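Local coordinates for ScaE cell-surface anchored scaffoldin protein (PDB 2ZF9) that probably tethers the cellulosome to the bacterial cell surface, its type III cohesin module binding the dockerins of partner proteins, at residues 33-38 / 179-184. Numbering follows the deposited sequence.
Sequences TLSITK and GIEQGY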
ATOM      1  N   THR A  33      -4.890   4.187   8.610  1.00 16.77           N
ATOM      2  CA  THR A  33      -5.524   3.790   7.377  1.00 18.97           C
ATOM      3  C   THR A  33      -4.460   3.832   6.318  1.00 18.73           C
ATOM      4  O   THR A  33      -3.841   4.881   6.125  1.00 19.63           O
ATOM      5  CB  THR A  33      -6.661   4.752   6.959  1.00 20.48           C
ATOM      6  OG1 THR A  33      -7.646   4.785   8.002  1.00 26.44           O
ATOM      7  CG2 THR A  33      -7.320   4.276   5.679  1.00 22.19           C
ATOM      8  N   LEU A  34      -4.281   2.715   5.610  1.00 16.79           N
ATOM      9  CA  LEU A  34      -3.430   2.714   4.431  1.00 17.23           C
ATOM     10  C   LEU A  34      -4.353   2.719   3.246  1.00 19.83           C
ATOM     11  O   LEU A  34      -5.301   1.914   3.197  1.00 19.51           O
ATOM     12  CB  LEU A  34      -2.570   1.453   4.382  1.00 17.46           C
ATOM     13  CG  LEU A  34      -1.610   1.241   5.539  1.00 25.43           C
ATOM     14  CD1 LEU A  34      -0.753   0.003   5.242  1.00 19.00           C
ATOM     15  CD2 LEU A  34      -0.762   2.487   5.722  1.00 23.62           C
ATOM     16  N   SER A  35      -4.097   3.613   2.291  1.00 18.18           N
ATOM     17  CA  SER A  35      -4.980   3.692   1.126  1.00 18.72           C
ATOM     18  C   SER A  35      -4.178   3.786  -0.161  1.00 19.17           C
ATOM     19  O   SER A  35      -3.082   4.380  -0.192  1.00 20.07           O
ATOM     20  CB  SER A  35      -5.970   4.871   1.258  1.00 20.65           C
ATOM     21  OG  SER A  35      -5.284   6.087   1.384  1.00 32.66           O
ATOM     22  N   ILE A  36      -4.717   3.185  -1.218  1.00 18.96           N
ATOM     23  CA  ILE A  36      -4.102   3.268  -2.558  1.00 18.54           C
ATOM     24  C   ILE A  36      -5.038   4.069  -3.443  1.00 20.66           C
ATOM     25  O   ILE A  36      -6.268   3.974  -3.311  1.00 18.70           O
ATOM     26  CB  ILE A  36      -3.849   1.885  -3.131  1.00 18.31           C
ATOM     27  CG1 ILE A  36      -2.757   1.173  -2.294  1.00 19.65           C
ATOM     28  CG2 ILE A  36      -3.510   1.941  -4.660  1.00 18.61           C
ATOM     29  CD1 ILE A  36      -2.572  -0.307  -2.681  1.00 23.79           C
ATOM     30  N   THR A  37      -4.430   4.858  -4.326  1.00 21.28           N
ATOM     31  CA  THR A  37      -5.128   5.696  -5.303  1.00 20.28           C
ATOM     32  C   THR A  37      -6.293   4.963  -5.975  1.00 19.41           C
ATOM     33  O   THR A  37      -6.156   3.830  -6.421  1.00 15.61           O
ATOM     34  CB  THR A  37      -4.129   6.184  -6.403  1.00 22.65           C
ATOM     35  OG1 THR A  37      -2.948   6.738  -5.777  1.00 18.60           O
ATOM     36  CG2 THR A  37      -4.789   7.242  -7.302  1.00 23.71           C
ATOM     37  N   LYS A  38      -7.426   5.652  -6.062  1.00 19.74           N
ATOM     38  CA  LYS A  38      -8.564   5.193  -6.876  1.00 22.99           C
ATOM     39  C   LYS A  38      -8.622   6.077  -8.093  1.00 24.44           C
ATOM     40  O   LYS A  38      -9.095   7.217  -8.019  1.00 25.56           O
ATOM     41  CB  LYS A  38      -9.863   5.281  -6.068  1.00 24.39           C
ATOM     42  CG  LYS A  38      -9.893   4.284  -4.936  1.00 24.50           C
ATOM     43  CD  LYS A  38     -11.046   4.568  -4.007  1.00 39.34           C
ATOM     44  CE  LYS A  38     -11.082   3.543  -2.894  1.00 38.59           C
ATOM     45  NZ  LYS A  38     -12.323   3.654  -2.066  1.00 50.07           N
ATOM     46  N   GLY A 179      -7.858  -1.485   8.469  1.00 18.09           N
ATOM     47  CA  GLY A 179      -7.398  -0.160   8.054  1.00 16.15           C
ATOM     48  C   GLY A 179      -6.928  -0.099   6.617  1.00 18.26           C
ATOM     49  O   GLY A 179      -6.161   0.803   6.263  1.00 18.64           O
ATOM     50  N   ILE A 180      -7.381  -1.029   5.770  1.00 15.02           N
ATOM     51  CA  ILE A 180      -6.921  -0.988   4.372  1.00 15.63           C
ATOM     52  C   ILE A 180      -8.015  -0.462   3.472  1.00 16.69           C
ATOM     53  O   ILE A 180      -9.120  -0.996   3.484  1.00 17.38           O
ATOM     54  CB  ILE A 180      -6.440  -2.372   3.849  1.00 16.61           C
ATOM     55  CG1 ILE A 180      -5.328  -2.962   4.743  1.00 16.62           C
ATOM     56  CG2 ILE A 180      -5.993  -2.223   2.393  1.00 17.01           C
ATOM     57  CD1 ILE A 180      -4.071  -2.039   4.914  1.00 13.47           C
ATOM     58  N   GLU A 181      -7.708   0.594   2.713  1.00 16.32           N
ATOM     59  CA  GLU A 181      -8.573   1.077   1.653  1.00 23.78           C
ATOM     60  C   GLU A 181      -7.919   0.745   0.296  1.00 19.57           C
ATOM     61  O   GLU A 181      -6.951   1.379  -0.116  1.00 19.69           O
ATOM     62  CB  GLU A 181      -8.825   2.565   1.845  1.00 20.25           C
ATOM     63  CG  GLU A 181      -9.856   3.200   0.895  1.00 38.69           C
ATOM     64  CD  GLU A 181      -9.815   4.752   0.935  1.00 38.15           C
ATOM     65  OE1 GLU A 181      -9.493   5.316   2.024  1.00 51.04           O
ATOM     66  OE2 GLU A 181     -10.089   5.401  -0.117  1.00 45.16           O
ATOM     67  N   GLN A 182      -8.421  -0.290  -0.375  1.00 17.89           N
ATOM     68  CA  GLN A 182      -7.793  -0.759  -1.605  1.00 17.11           C
ATOM     69  C   GLN A 182      -8.043   0.255  -2.738  1.00 19.44           C
ATOM     70  O   GLN A 182      -8.991   1.070  -2.679  1.00 17.07           O
ATOM     71  CB  GLN A 182      -8.341  -2.154  -2.008  1.00 20.39           C
ATOM     72  CG  GLN A 182      -8.202  -3.276  -0.957  1.00 17.86           C
ATOM     73  CD  GLN A 182      -6.747  -3.651  -0.637  1.00 13.80           C
ATOM     74  OE1 GLN A 182      -5.839  -2.839  -0.795  1.00 16.12           O
ATOM     75  NE2 GLN A 182      -6.524  -4.888  -0.186  1.00 16.76           N
ATOM     76  N   GLY A 183      -7.194   0.208  -3.761  1.00 19.27           N
ATOM     77  CA  GLY A 183      -7.343   1.108  -4.883  1.00 19.34           C
ATOM     78  C   GLY A 183      -7.508   0.389  -6.201  1.00 19.08           C
ATOM     79  O   GLY A 183      -7.728  -0.843  -6.254  1.00 20.91           O
ATOM     80  N   TYR A 184      -7.430   1.160  -7.281  1.00 19.73           N
ATOM     81  CA  TYR A 184      -7.616   0.620  -8.620  1.00 19.50           C
ATOM     82  C   TYR A 184      -7.305   1.657  -9.674  1.00 19.22           C
ATOM     83  O   TYR A 184      -7.195   2.866  -9.379  1.00 19.52           O
ATOM     84  CB  TYR A 184      -9.071   0.132  -8.826  1.00 18.14           C
ATOM     85  CG  TYR A 184     -10.124   1.132  -8.443  1.00 20.48           C
ATOM     86  CD1 TYR A 184     -10.883   0.957  -7.276  1.00 25.39           C
ATOM     87  CD2 TYR A 184     -10.355   2.272  -9.223  1.00 27.84           C
ATOM     88  CE1 TYR A 184     -11.862   1.889  -6.912  1.00 26.60           C
ATOM     89  CE2 TYR A 184     -11.336   3.228  -8.857  1.00 22.34           C
ATOM     90  CZ  TYR A 184     -12.084   3.010  -7.720  1.00 23.89           C
ATOM     91  OH  TYR A 184     -13.026   3.941  -7.358  1.00 29.00           O
TER
HETATM   92  O   HOH W   1      -8.185   4.068  -1.717  1.00 42.82           O
HETATM   93  O   HOH W   2      -7.802   6.576  -1.906  1.00 53.58           O
HETATM   94  O   HOH W   3     -11.690   0.582  -1.867  1.00 42.63           O
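Leu34 and Glu181 zip two parallel strands together: Leu34 N donates to Gly179 O (2.8 Å), and Leu34 O takes the N-H of Glu181 in a bond straight at the hydrogen (180°). Glu181 O then accepts from Ile36 N at 3.1 Å, with the CA-H of Ser35 as a further, weaker contact. Beyond this the regular pattern breaks. Ile36 O and Gln182 O turn to water instead of a facing backbone N-H: one water bridges the two, though doubtful in detail, being very close to Ile36 O, and Gln182 O also receives a second water, 2.9 Å away, which weakly accepts from Lys38 NZ. Pairing resumes where Tyr184 N reaches Thr37 O in the carbonyl plane. At the break Gly183, lacking a side chain, sets its CA 3.3 Å from Thr37 O and close to Ile36 O, as CA-H...O contacts.

On the face of Ser35 and Tyr184, Glu181 and Lys38 cross at about a right angle and form a long, weak salt bridge, NZ to OE2 3.4 Å; OE2 has a further donor in a water at 3.1 Å. With CG anti to the backbone N (chi1 -173°) and the chain extended, Glu181 brings OE1 near Ser35 CB. Lys38, extended beyond CG, passes its CB and CG over one face of the Tyr184 ring, CB 4.0 Å from the centroid, as a CH-pi contact. On the opposite face, Ile180 CD1 packs on Leu34 CB.

The pairing, interrupted at residues 182-183, belongs to the beta-sandwich of the cohesin module. Strand 50-58 flanks 33-38, with Glu54 N donating to Thr37 OG1; strand 142-149 flanks 179-184, with Val147 N donating to Gln182 OE1. Leu34 and Ile180 both touch Thr175 of helix 166-178, which leads directly into the second strand.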